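Local coordinates for protein beta-L-arabinobiosidase (Bacteroides thetaiotaomicron, PDB 5MQR) that probably acts as a glycosidase in the breakdown of plant pectin by a gut bacterium, releasing beta-linked L-arabinofuranose sugars, at residues G938-D943 against W1005-Q1010; Y825-A830 against F894-T899; V57-E62 against P357-G362; E120-P125 against L163-N168. One frame throughout, in Å; residues are numbered along the deposited sequence.

How the contacts relate
The four contacts fall into two distant pairs. Contacts 1 and 2 both belong to the MGH1-like glycoside hydrolase range; their centres are 31 Å apart and their nearest atoms about 8 Å. A bound HEPES buffer molecule lies about 4 Å from the C940 side chain of contact 1. Contacts 3 and 4 belong to the propeller end of the chain, with centres 23 Å apart. Contact 4 is nested inside the long loop that contact 3 closes. Each lies near a calcium ion, about 9 Å from the R58 side chain and about 6 Å from that of M166. The two pairs sit on opposite sides of the chain's centre, with centres 77 to 85 Å apart.

Contact 1: residues G938-D943 against W1005-Q1010; sequences GKCEWD and WLKGDQ
The carbonyl oxygen G938 O is gripped from two directions. K1007 NZ donates to it at 2.8 Å. A water donates to it as well, and the same water accepts from Q1010 NE2 at 2.9 Å. The lysine does not use a lone pair in the usual way: NZ stands above the carbonyl plane, 36° out of it. A bend in the lysine chain at chi2 (-72°) turns its end toward the loop 938-943, and CD and CE then run past the same oxygen. The last methylene is shared with a sulfur, since K1007 CE lies 3.5 Å from C940 SG. Inside the first loop, K939 N donates to E941 OE2 at 2.8 Å, on the syn side of the carboxylate. Y997 OH also bonds to E941 OE1 and to C940 N, adding a tie to the first loop. The opposite loop makes two successive beta turns, W1005 to G1008 and K1007 to Q1010. The contact joins two surface loops beside a bound HEPES molecule through one amine, one water and a single backbone carbonyl, whose negative end probably helps to stabilise the lysine charge.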
loop_
_atom_site.group_PDB
_atom_site.type_symbol
_atom_site.label_atom_id
_atom_site.label_comp_id
_atom_site.label_asym_id
_atom_site.label_seq_id
_atom_site.Cartn_x
_atom_site.Cartn_y
_atom_site.Cartn_z
ATOM N N GLY A 938 29.956 25.276 -29.784
ATOM C CA GLY A 938 28.775 26.054 -30.120
ATOM C C GLY A 938 28.061 25.675 -31.397
ATOM O O GLY A 938 27.007 26.231 -31.666
ATOM N N LYS A 939 28.607 24.722 -32.161
ATOM C CA LYS A 939 28.062 24.331 -33.486
ATOM C C LYS A 939 27.692 22.840 -33.627
ATOM O O LYS A 939 27.669 22.311 -34.718
ATOM C CB LYS A 939 29.050 24.755 -34.577
ATOM C CG LYS A 939 29.253 26.257 -34.563
ATOM C CD LYS A 939 30.191 26.736 -35.655
ATOM C CE LYS A 939 30.168 28.268 -35.705
ATOM N NZ LYS A 939 31.438 28.772 -36.283
ATOM N N CYS A 940 27.388 22.196 -32.504
ATOM C CA CYS A 940 26.971 20.780 -32.431
ATOM C C CYS A 940 28.031 19.777 -32.874
ATOM O O CYS A 940 27.926 19.199 -33.956
ATOM C CB CYS A 940 25.645 20.563 -33.182
ATOM S SG CYS A 940 24.308 21.607 -32.565
ATOM N N GLU A 941 29.020 19.553 -32.011
ATOM C CA GLU A 941 30.137 18.657 -32.294
ATOM C C GLU A 941 30.026 17.390 -31.445
ATOM O O GLU A 941 29.743 17.475 -30.251
ATOM C CB GLU A 941 31.477 19.339 -32.009
ATOM C CG GLU A 941 31.627 20.749 -32.569
ATOM C CD GLU A 941 30.987 21.844 -31.699
ATOM O OE1 GLU A 941 30.728 21.607 -30.479
ATOM O OE2 GLU A 941 30.735 22.949 -32.247
ATOM N N TRP A 942 30.312 16.236 -32.056
ATOM C CA TRP A 942 30.157 14.920 -31.419
ATOM C C TRP A 942 31.497 14.259 -31.070
ATOM O O TRP A 942 31.575 13.036 -30.876
ATOM C CB TRP A 942 29.327 14.005 -32.320
ATOM C CG TRP A 942 27.878 14.325 -32.315
ATOM C CD1 TRP A 942 27.270 15.397 -32.886
ATOM C CD2 TRP A 942 26.831 13.542 -31.712
ATOM N NE1 TRP A 942 25.910 15.344 -32.661
ATOM C CE2 TRP A 942 25.616 14.220 -31.946
ATOM C CE3 TRP A 942 26.804 12.337 -31.009
ATOM C CZ2 TRP A 942 24.394 13.723 -31.521
ATOM C CZ3 TRP A 942 25.595 11.865 -30.561
ATOM C CH2 TRP A 942 24.405 12.549 -30.827
ATOM N N ASP A 943 32.525 15.089 -30.908
ATOM C CA ASP A 943 33.868 14.612 -30.571
ATOM C C ASP A 943 34.171 14.658 -29.074
ATOM O O ASP A 943 35.339 14.811 -28.678
ATOM C CB ASP A 943 34.946 15.356 -31.397
ATOM C CG ASP A 943 34.981 16.849 -31.145
ATOM O OD1 ASP A 943 33.986 17.431 -30.619
ATOM O OD2 ASP A 943 36.045 17.440 -31.495
ATOM N N TRP A 1005 25.275 24.079 -20.825
ATOM C CA TRP A 1005 24.529 23.740 -22.045
ATOM C C TRP A 1005 25.072 24.617 -23.169
ATOM O O TRP A 1005 25.054 25.836 -23.080
ATOM C CB TRP A 1005 23.027 23.923 -21.850
ATOM C CG TRP A 1005 22.407 22.826 -21.039
ATOM C CD1 TRP A 1005 22.099 22.858 -19.724
ATOM C CD2 TRP A 1005 22.024 21.523 -21.509
ATOM N NE1 TRP A 1005 21.557 21.672 -19.340
ATOM C CE2 TRP A 1005 21.514 20.827 -20.416
ATOM C CE3 TRP A 1005 22.097 20.877 -22.747
ATOM C CZ2 TRP A 1005 21.026 19.526 -20.524
ATOM C CZ3 TRP A 1005 21.640 19.583 -22.843
ATOM C CH2 TRP A 1005 21.108 18.921 -21.740
ATOM N N LEU A 1006 25.591 23.975 -24.205
ATOM C CA LEU A 1006 26.492 24.658 -25.136
ATOM C C LEU A 1006 25.871 25.615 -26.165
ATOM O O LEU A 1006 26.606 26.324 -26.825
ATOM C CB LEU A 1006 27.409 23.647 -25.817
ATOM C CG LEU A 1006 28.439 23.050 -24.849
ATOM C CD1 LEU A 1006 28.916 21.672 -25.311
ATOM C CD2 LEU A 1006 29.595 24.022 -24.659
ATOM N N LYS A 1007 24.556 25.666 -26.298
ATOM C CA LYS A 1007 23.919 26.797 -26.998
ATOM C C LYS A 1007 23.509 27.940 -26.061
ATOM O O LYS A 1007 22.835 28.870 -26.488
ATOM C CB LYS A 1007 22.696 26.331 -27.776
ATOM C CG LYS A 1007 23.009 25.264 -28.808
ATOM C CD LYS A 1007 23.759 25.824 -29.993
ATOM C CE LYS A 1007 23.892 24.756 -31.062
ATOM N NZ LYS A 1007 24.450 25.313 -32.302
ATOM N N GLY A 1008 23.919 27.904 -24.796
ATOM C CA GLY A 1008 23.542 28.977 -23.874
ATOM C C GLY A 1008 22.035 29.211 -23.780
ATOM O O GLY A 1008 21.249 28.277 -23.593
ATOM N N ASP A 1009 21.636 30.466 -23.941
ATOM C CA ASP A 1009 20.217 30.840 -23.833
ATOM C C ASP A 1009 19.478 30.840 -25.185
ATOM O O ASP A 1009 18.370 31.323 -25.241
ATOM C CB ASP A 1009 20.093 32.217 -23.186
ATOM C CG ASP A 1009 20.651 32.244 -21.800
ATOM O OD1 ASP A 1009 20.307 31.355 -21.020
ATOM O OD2 ASP A 1009 21.420 33.167 -21.474
ATOM N N GLN A 1010 20.081 30.293 -26.245
ATOM C CA GLN A 1010 19.439 30.270 -27.567
ATOM C C GLN A 1010 18.139 29.449 -27.528
ATOM O O GLN A 1010 18.066 28.365 -26.941
ATOM C CB GLN A 1010 20.369 29.708 -28.641
ATOM C CG GLN A 1010 21.610 30.535 -28.920
ATOM C CD GLN A 1010 22.597 29.835 -29.854
ATOM O OE1 GLN A 1010 22.212 29.293 -30.879
ATOM N NE2 GLN A 1010 23.874 29.876 -29.510
HETATM O O HOH W 1 26.161 28.630 -30.805
#

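Contact 2: residues Y825-A830 against F894-T899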
loop_
_atom_site.group_PDB
_atom_site.type_symbol
_atom_site.label_atom_id
_atom_site.label_comp_id
_atom_site.label_asym_id
_atom_site.label_seq_id
_atom_site.Cartn_x
_atom_site.Cartn_y
_atom_site.Cartn_z
ATOM N N TYR A 825 21.907 -0.862 -35.636
ATOM C CA TYR A 825 20.533 -0.496 -35.905
ATOM C C TYR A 825 19.897 -1.500 -36.881
ATOM O O TYR A 825 18.761 -1.938 -36.688
ATOM C CB TYR A 825 20.399 0.908 -36.519
ATOM C CG TYR A 825 20.903 2.110 -35.747
ATOM C CD1 TYR A 825 21.203 2.064 -34.382
ATOM C CD2 TYR A 825 21.027 3.322 -36.396
ATOM C CE1 TYR A 825 21.655 3.186 -33.709
ATOM C CE2 TYR A 825 21.461 4.453 -35.735
ATOM C CZ TYR A 825 21.791 4.384 -34.399
ATOM O OH TYR A 825 22.228 5.536 -33.786
HETATM N N MSE A 826 20.632 -1.849 -37.923
HETATM C CA MSE A 826 20.117 -2.755 -38.947
HETATM C C MSE A 826 20.045 -4.140 -38.371
HETATM O O MSE A 826 19.061 -4.845 -38.631
HETATM C CB MSE A 826 20.914 -2.679 -40.231
HETATM C CG MSE A 826 20.804 -1.278 -40.865
HETATM SE SE MSE A 826 18.979 -0.773 -41.373
HETATM C CE MSE A 826 18.705 -1.990 -42.885
ATOM N N TYR A 827 21.034 -4.529 -37.552
ATOM C CA TYR A 827 20.917 -5.777 -36.785
ATOM C C TYR A 827 19.585 -5.812 -36.018
ATOM O O TYR A 827 18.804 -6.766 -36.141
ATOM C CB TYR A 827 22.082 -5.973 -35.804
ATOM C CG TYR A 827 21.825 -7.110 -34.864
ATOM C CD1 TYR A 827 22.009 -8.430 -35.269
ATOM C CD2 TYR A 827 21.344 -6.880 -33.578
ATOM C CE1 TYR A 827 21.742 -9.496 -34.413
ATOM C CE2 TYR A 827 21.079 -7.938 -32.717
ATOM C CZ TYR A 827 21.277 -9.239 -33.134
ATOM O OH TYR A 827 21.004 -10.267 -32.270
ATOM N N GLY A 828 19.352 -4.767 -35.223
ATOM C CA GLY A 828 18.129 -4.606 -34.446
ATOM C C GLY A 828 16.855 -4.657 -35.275
ATOM O O GLY A 828 15.884 -5.322 -34.878
ATOM N N ASN A 829 16.860 -3.980 -36.427
ATOM C CA ASN A 829 15.675 -3.945 -37.303
ATOM C C ASN A 829 15.398 -5.306 -37.900
ATOM O O ASN A 829 14.252 -5.757 -37.935
ATOM C CB ASN A 829 15.831 -2.939 -38.438
ATOM C CG ASN A 829 15.852 -1.510 -37.962
ATOM O OD1 ASN A 829 15.245 -1.159 -36.948
ATOM N ND2 ASN A 829 16.547 -0.664 -38.713
ATOM N N ALA A 830 16.465 -5.951 -38.346
ATOM C CA ALA A 830 16.402 -7.320 -38.857
ATOM C C ALA A 830 15.865 -8.275 -37.802
ATOM O O ALA A 830 14.951 -9.038 -38.074
ATOM C CB ALA A 830 17.768 -7.771 -39.345
ATOM N N PHE A 894 20.781 -3.388 -28.710
ATOM C CA PHE A 894 19.990 -4.419 -29.370
ATOM C C PHE A 894 20.401 -5.815 -28.956
ATOM O O PHE A 894 20.080 -6.781 -29.640
ATOM C CB PHE A 894 20.097 -4.253 -30.892
ATOM C CG PHE A 894 19.803 -2.875 -31.357
ATOM C CD1 PHE A 894 18.505 -2.475 -31.613
ATOM C CD2 PHE A 894 20.814 -1.961 -31.509
ATOM C CE1 PHE A 894 18.224 -1.171 -32.020
ATOM C CE2 PHE A 894 20.547 -0.663 -31.921
ATOM C CZ PHE A 894 19.249 -0.263 -32.183
ATOM N N ASN A 895 21.086 -5.927 -27.826
ATOM C CA ASN A 895 21.619 -7.214 -27.348
ATOM C C ASN A 895 22.373 -7.996 -28.446
ATOM O O ASN A 895 22.252 -9.212 -28.551
ATOM C CB ASN A 895 20.484 -8.064 -26.746
ATOM C CG ASN A 895 19.801 -7.374 -25.579
ATOM O OD1 ASN A 895 20.371 -7.238 -24.510
ATOM N ND2 ASN A 895 18.594 -6.923 -25.788
ATOM N N LEU A 896 23.147 -7.275 -29.253
ATOM C CA LEU A 896 23.882 -7.892 -30.354
ATOM C C LEU A 896 24.999 -8.828 -29.884
ATOM O O LEU A 896 25.082 -9.961 -30.363
ATOM C CB LEU A 896 24.419 -6.816 -31.320
ATOM C CG LEU A 896 25.092 -7.235 -32.628
ATOM C CD1 LEU A 896 25.166 -6.063 -33.601
ATOM C CD2 LEU A 896 26.490 -7.777 -32.389
ATOM N N PRO A 897 25.889 -8.357 -28.985
ATOM C CA PRO A 897 27.058 -9.224 -28.720
ATOM C C PRO A 897 26.707 -10.511 -27.982
ATOM O O PRO A 897 25.689 -10.577 -27.307
ATOM C CB PRO A 897 27.969 -8.336 -27.859
ATOM C CG PRO A 897 27.531 -6.930 -28.198
ATOM C CD PRO A 897 26.036 -7.055 -28.304
ATOM N N ASP A 898 27.554 -11.515 -28.182
ATOM C CA ASP A 898 27.592 -12.731 -27.387
ATOM C C ASP A 898 27.899 -12.478 -25.927
ATOM O O ASP A 898 28.422 -11.423 -25.550
ATOM C CB ASP A 898 28.685 -13.685 -27.922
ATOM C CG ASP A 898 28.287 -14.339 -29.211
ATOM O OD1 ASP A 898 27.113 -14.761 -29.269
ATOM O OD2 ASP A 898 29.122 -14.432 -30.154
ATOM N N THR A 899 27.624 -13.503 -25.122
ATOM C CA THR A 899 27.854 -13.446 -23.673
ATOM C C THR A 899 29.314 -13.727 -23.285
ATOM O O THR A 899 29.654 -13.683 -22.105
ATOM C CB THR A 899 26.928 -14.434 -22.908
ATOM O OG1 THR A 899 27.201 -15.769 -23.330
ATOM C CG2 THR A 899 25.449 -14.125 -23.161
HETATM O O HOH W 2 19.919 -10.108 -29.761
#
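Y827 and L896 form the close-packed part of this contact. L896 CG sits over the face of the Y827 ring, 3.9 Å from its centroid and 12° off the normal, a CH-pi contact. The leucine methyl CD1 continues the cover and reaches Y827 CG at 3.7 Å. The tyrosine is turned to this position with CG anti to the backbone N (chi1 170°). F894 O lies in the ring plane at the Y827 edge, 3.4 Å from Y827 CE2, and takes a weak hydrogen bond from K831 NZ. F894 packs its ring against helix 820-839 beside Y827. Its ring atom CD1 lies 3.6 Å from G828 CA, where no side chain separates ring and helix backbone. Farther along, F894 CE2 meets the edge of the Y825 ring at CD1, 3.7 Å away. W753 meets F894 edge-to-face and also touches Y825, whose hydroxyl bonds to Q953.

The looser side is at the tyrosine tip. Y827 OH and N895 O do not touch directly; a water bridges them, 2.7 Å from Y827 OH and 2.8 Å from N895 O, to which it donates. N895 is partly exposed and is the C-prime residue of a Schellman motif that ends helix 890-893. Its side chain bonds to N964. The end of one helix is thus held against helix 820-839 mainly by apolar packing, while a single water serves the polar rim.

Contact 3: residues V57-E62 against P357-G362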
loop_
_atom_site.group_PDB
_atom_site.type_symbol
_atom_site.label_atom_id
_atom_site.label_comp_id
_atom_site.label_asym_id
_atom_site.label_seq_id
_atom_site.Cartn_x
_atom_site.Cartn_y
_atom_site.Cartn_z
ATOM N N VAL A 57 -20.077 -11.810 23.883
ATOM C CA VAL A 57 -21.065 -11.927 24.964
ATOM C C VAL A 57 -22.037 -10.742 24.945
ATOM O O VAL A 57 -21.612 -9.588 24.974
ATOM C CB VAL A 57 -20.391 -11.996 26.356
ATOM C CG1 VAL A 57 -21.446 -12.212 27.422
ATOM C CG2 VAL A 57 -19.325 -13.098 26.407
ATOM N N ARG A 58 -23.333 -11.047 24.874
ATOM C CA ARG A 58 -24.393 -10.048 24.890
ATOM C C ARG A 58 -25.158 -10.205 26.179
ATOM O O ARG A 58 -25.917 -11.161 26.340
ATOM C CB ARG A 58 -25.348 -10.221 23.693
ATOM C CG ARG A 58 -26.425 -9.147 23.564
ATOM C CD ARG A 58 -27.457 -9.485 22.502
ATOM N NE ARG A 58 -28.350 -8.322 22.333
ATOM C CZ ARG A 58 -29.322 -7.977 23.176
ATOM N NH1 ARG A 58 -29.588 -8.734 24.240
ATOM N NH2 ARG A 58 -30.043 -6.871 22.953
ATOM N N ALA A 59 -24.962 -9.266 27.096
ATOM C CA ALA A 59 -25.593 -9.330 28.431
ATOM C C ALA A 59 -27.109 -9.390 28.328
ATOM O O ALA A 59 -27.702 -8.676 27.518
ATOM C CB ALA A 59 -25.185 -8.136 29.281
ATOM N N ASN A 60 -27.727 -10.235 29.145
ATOM C CA ASN A 60 -29.191 -10.305 29.214
ATOM C C ASN A 60 -29.624 -10.844 30.551
ATOM O O ASN A 60 -29.562 -12.049 30.781
ATOM C CB ASN A 60 -29.724 -11.197 28.092
ATOM C CG ASN A 60 -31.203 -10.981 27.801
ATOM O OD1 ASN A 60 -32.040 -10.807 28.704
ATOM N ND2 ASN A 60 -31.537 -11.010 26.518
ATOM N N ARG A 61 -30.086 -9.954 31.425
ATOM C CA ARG A 61 -30.567 -10.336 32.757
ATOM C C ARG A 61 -31.871 -11.138 32.729
ATOM O O ARG A 61 -32.080 -12.032 33.555
ATOM C CB ARG A 61 -30.760 -9.093 33.622
ATOM C CG ARG A 61 -31.186 -9.381 35.070
ATOM C CD ARG A 61 -31.427 -8.077 35.809
ATOM N NE ARG A 61 -30.251 -7.217 35.726
ATOM C CZ ARG A 61 -30.242 -5.885 35.740
ATOM N NH1 ARG A 61 -31.352 -5.167 35.836
ATOM N NH2 ARG A 61 -29.069 -5.249 35.644
ATOM N N GLU A 62 -32.732 -10.798 31.782
ATOM C CA GLU A 62 -34.077 -11.333 31.713
ATOM C C GLU A 62 -34.079 -12.730 31.135
ATOM O O GLU A 62 -34.962 -13.492 31.449
ATOM C CB GLU A 62 -34.996 -10.414 30.897
ATOM C CG GLU A 62 -35.274 -9.073 31.579
ATOM C CD GLU A 62 -34.186 -7.999 31.404
ATOM O OE1 GLU A 62 -33.272 -8.141 30.568
ATOM O OE2 GLU A 62 -34.248 -6.986 32.125
ATOM N N PRO A 357 -26.295 1.011 22.633
ATOM C CA PRO A 357 -26.811 1.652 23.846
ATOM C C PRO A 357 -26.582 0.753 25.084
ATOM O O PRO A 357 -26.715 -0.462 24.971
ATOM C CB PRO A 357 -28.309 1.827 23.568
ATOM C CG PRO A 357 -28.575 1.326 22.208
ATOM C CD PRO A 357 -27.372 0.577 21.733
HETATM N N MSE A 358 -26.204 1.349 26.237
HETATM C CA MSE A 358 -26.099 0.584 27.471
HETATM C C MSE A 358 -27.500 0.254 27.928
HETATM O O MSE A 358 -28.294 1.139 28.221
HETATM C CB MSE A 358 -25.390 1.386 28.549
HETATM C CG MSE A 358 -25.134 0.590 29.837
HETATM SE SE MSE A 358 -24.479 1.813 31.236
HETATM C CE MSE A 358 -22.833 2.498 30.407
ATOM N N ARG A 359 -27.832 -1.014 27.971
ATOM C CA ARG A 359 -29.128 -1.571 28.306
ATOM C C ARG A 359 -29.369 -1.627 29.802
ATOM O O ARG A 359 -30.500 -1.422 30.238
ATOM C CB ARG A 359 -29.299 -2.938 27.650
ATOM C CG ARG A 359 -29.191 -2.847 26.121
ATOM C CD ARG A 359 -29.376 -4.175 25.410
ATOM N NE ARG A 359 -28.530 -5.263 25.880
ATOM C CZ ARG A 359 -27.233 -5.411 25.612
ATOM N NH1 ARG A 359 -26.553 -4.496 24.918
ATOM N NH2 ARG A 359 -26.604 -6.477 26.071
ATOM N N TYR A 360 -28.308 -1.860 30.582
ATOM C CA TYR A 360 -28.423 -2.023 32.012
ATOM C C TYR A 360 -27.565 -0.998 32.716
ATOM O O TYR A 360 -26.340 -0.995 32.553
ATOM C CB TYR A 360 -28.004 -3.445 32.418
ATOM C CG TYR A 360 -28.823 -4.509 31.756
ATOM C CD1 TYR A 360 -30.100 -4.849 32.223
ATOM C CD2 TYR A 360 -28.338 -5.177 30.648
ATOM C CE1 TYR A 360 -30.857 -5.848 31.604
ATOM C CE2 TYR A 360 -29.079 -6.167 30.020
ATOM C CZ TYR A 360 -30.333 -6.501 30.494
ATOM O OH TYR A 360 -31.027 -7.482 29.811
ATOM N N GLY A 361 -28.212 -0.133 33.501
ATOM C CA GLY A 361 -27.517 0.812 34.351
ATOM C C GLY A 361 -26.654 0.092 35.368
ATOM O O GLY A 361 -26.812 -1.115 35.604
ATOM N N GLY A 362 -25.726 0.834 35.951
ATOM C CA GLY A 362 -24.824 0.278 36.945
ATOM C C GLY A 362 -23.635 1.156 37.343
ATOM O O GLY A 362 -23.111 1.945 36.533
HETATM O O HOH W 3 -29.982 -7.494 26.939
HETATM O O HOH W 4 -29.099 -2.576 35.962
#
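This is a buried, polar loop-to-loop contact joining the N-terminal propeller region to the BNR repeat-like region, consistent with closure of a propeller. Y360 is central. Its hydroxyl donates a very short bond to E62 OE1 (2.5 Å) and accepts one from R61 N (3.1 Å). E62 comes at the ring edge, its carboxylate only 17° from the ring plane. A water donates to Y360 OH and A59 O, accepts from R359 NE and, weakly, from R58 NH1. R359 NH2 gives A59 O a straight bond of 2.9 Å, in the carbonyl plane and on a lone pair. A bend at chi3 (-53°) brings the guanidinium there. R58 lies face to face with R359, the planes 31° apart, with R58 NH2 3.7 Å from R359 NE. Carboxylates probably offset both charges: D454, a calcium ligand, pairs with R58, and D397 and E396 pair with R359. Y360 CD1 sits over one face of the R61 guanidinium, toward its rim, the planes well inclined; R61 pairs with D589. Strand 52-57 leads into the first loop and lies beside strand 397-403, V57 bonding to M398. The second loop lies between strands 349-350 and 387-393, and its R359 backbone bonds to L590.

Contact 4: residues E120-P125 against L163-N168; sequences EIVFPP and LITMGN
F123 carries its ring with CG anti to the carbonyl carbon (chi1 -62°), and this swings it off strand 120-123 toward strand 163-170. V122 places CG2 anti to the backbone N (chi1 68°, measured to CG1). There it meets the methyl of T165: V122 CG2 lies 3.9 Å from T165 CG2. The phenyl ring does most of the work. Its far end comes down on the strand backbone, with F123 CZ 3.4 Å from T165 O, which lies near the ring plane at the edge. F123 CE2 is 3.5 Å from M166 C and also 3.5 Å from G167 N. At G167 there is no side chain, and the ring comes close to the main chain. F123 CZ is also 4.1 Å from T165 CG2, so the methyl touches both side chains of the first segment. The T165 hydroxyl is occupied elsewhere, bonding to G154 O on the neighbouring strand.

V122 and F123 both face T105, forming a classic beta bulge. Strand 120-123 is the outermost strand of a four-stranded antiparallel sheet, next to strand 104-110. Strand 163-170 lies inside the next such sheet, between strands 148-157 and 186-192. This is sheet-to-sheet packing between successive four-stranded units, consistent with adjacent propeller blades. F123 is further bordered by M149 and V188 of those flanking strands, and T165 by F155 and I192.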
loop_
_atom_site.group_PDB
_atom_site.type_symbol
_atom_site.label_atom_id
_atom_site.label_comp_id
_atom_site.label_asym_id
_atom_site.label_seq_id
_atom_site.Cartn_x
_atom_site.Cartn_y
_atom_site.Cartn_z
ATOM N N GLU A 120 -17.242 -19.945 30.791
ATOM C CA GLU A 120 -17.147 -20.961 31.805
ATOM C C GLU A 120 -16.519 -20.244 33.002
ATOM O O GLU A 120 -15.528 -19.531 32.826
ATOM C CB GLU A 120 -16.213 -22.046 31.268
ATOM C CG GLU A 120 -16.672 -23.474 31.422
ATOM C CD GLU A 120 -15.584 -24.474 31.021
ATOM O OE1 GLU A 120 -15.018 -24.334 29.911
ATOM O OE2 GLU A 120 -15.292 -25.390 31.824
ATOM N N ILE A 121 -17.061 -20.421 34.206
ATOM C CA ILE A 121 -16.471 -19.788 35.392
ATOM C C ILE A 121 -15.103 -20.428 35.656
ATOM O O ILE A 121 -15.009 -21.643 35.859
ATOM C CB ILE A 121 -17.372 -19.899 36.641
ATOM C CG1 ILE A 121 -18.706 -19.146 36.424
ATOM C CG2 ILE A 121 -16.674 -19.331 37.877
ATOM C CD1 ILE A 121 -19.826 -19.602 37.335
ATOM N N VAL A 122 -14.050 -19.615 35.631
ATOM C CA VAL A 122 -12.672 -20.113 35.768
ATOM C C VAL A 122 -12.083 -19.745 37.142
ATOM O O VAL A 122 -11.311 -20.508 37.693
ATOM C CB VAL A 122 -11.795 -19.696 34.553
ATOM C CG1 VAL A 122 -11.540 -18.193 34.501
ATOM C CG2 VAL A 122 -10.494 -20.471 34.530
ATOM N N PHE A 123 -12.472 -18.597 37.693
ATOM C CA PHE A 123 -12.272 -18.302 39.115
ATOM C C PHE A 123 -13.623 -17.865 39.706
ATOM O O PHE A 123 -14.181 -16.875 39.257
ATOM C CB PHE A 123 -11.203 -17.238 39.310
ATOM C CG PHE A 123 -9.840 -17.652 38.806
ATOM C CD1 PHE A 123 -9.166 -18.705 39.392
ATOM C CD2 PHE A 123 -9.241 -17.001 37.737
ATOM C CE1 PHE A 123 -7.925 -19.100 38.949
ATOM C CE2 PHE A 123 -7.990 -17.395 37.283
ATOM C CZ PHE A 123 -7.334 -18.447 37.896
ATOM N N PRO A 124 -14.167 -18.625 40.683
ATOM C CA PRO A 124 -15.503 -18.375 41.185
ATOM C C PRO A 124 -15.534 -17.341 42.326
ATOM O O PRO A 124 -14.473 -16.942 42.819
ATOM C CB PRO A 124 -15.922 -19.764 41.720
ATOM C CG PRO A 124 -14.672 -20.364 42.219
ATOM C CD PRO A 124 -13.554 -19.787 41.376
ATOM N N PRO A 125 -16.746 -16.928 42.755
ATOM C CA PRO A 125 -16.905 -16.059 43.933
ATOM C C PRO A 125 -16.148 -16.594 45.151
ATOM O O PRO A 125 -16.153 -17.812 45.395
ATOM C CB PRO A 125 -18.412 -16.095 44.190
ATOM C CG PRO A 125 -19.016 -16.375 42.854
ATOM C CD PRO A 125 -18.049 -17.288 42.164
ATOM N N LEU A 163 -0.336 -23.661 29.836
ATOM C CA LEU A 163 -1.101 -22.426 29.866
ATOM C C LEU A 163 -1.568 -22.215 31.278
ATOM O O LEU A 163 -2.290 -23.038 31.792
ATOM C CB LEU A 163 -2.296 -22.466 28.908
ATOM C CG LEU A 163 -3.169 -21.191 28.865
ATOM C CD1 LEU A 163 -2.381 -19.934 28.519
ATOM C CD2 LEU A 163 -4.290 -21.357 27.854
ATOM N N ILE A 164 -1.148 -21.113 31.898
ATOM C CA ILE A 164 -1.630 -20.729 33.225
ATOM C C ILE A 164 -2.548 -19.519 33.065
ATOM O O ILE A 164 -2.229 -18.579 32.317
ATOM C CB ILE A 164 -0.473 -20.393 34.197
ATOM C CG1 ILE A 164 0.626 -21.471 34.170
ATOM C CG2 ILE A 164 -0.985 -20.211 35.625
ATOM C CD1 ILE A 164 0.190 -22.871 34.503
ATOM N N THR A 165 -3.696 -19.549 33.735
ATOM C CA THR A 165 -4.559 -18.371 33.811
ATOM C C THR A 165 -4.581 -17.902 35.262
ATOM O O THR A 165 -4.389 -18.703 36.177
ATOM C CB THR A 165 -5.966 -18.617 33.222
ATOM O OG1 THR A 165 -6.697 -17.384 33.148
ATOM C CG2 THR A 165 -6.741 -19.642 34.039
HETATM N N MSE A 166 -4.757 -16.594 35.467
HETATM C CA MSE A 166 -4.628 -16.011 36.813
HETATM C C MSE A 166 -5.612 -14.896 37.023
HETATM O O MSE A 166 -6.061 -14.240 36.080
HETATM C CB MSE A 166 -3.208 -15.508 37.115
HETATM C CG MSE A 166 -2.697 -14.504 36.076
HETATM SE SE MSE A 166 -0.785 -14.031 36.333
HETATM C CE MSE A 166 -0.085 -14.794 34.667
ATOM N N GLY A 167 -5.967 -14.703 38.285
ATOM C CA GLY A 167 -6.790 -13.596 38.681
ATOM C C GLY A 167 -6.559 -13.253 40.125
ATOM O O GLY A 167 -5.809 -13.943 40.824
ATOM N N ASN A 168 -7.202 -12.188 40.576
ATOM C CA ASN A 168 -6.945 -11.655 41.905
ATOM C C ASN A 168 -8.241 -11.286 42.623
ATOM O O ASN A 168 -9.185 -10.811 41.999
ATOM C CB ASN A 168 -6.036 -10.449 41.744
ATOM C CG ASN A 168 -5.818 -9.707 43.036
ATOM O OD1 ASN A 168 -4.897 -10.019 43.780
ATOM N ND2 ASN A 168 -6.655 -8.703 43.301
#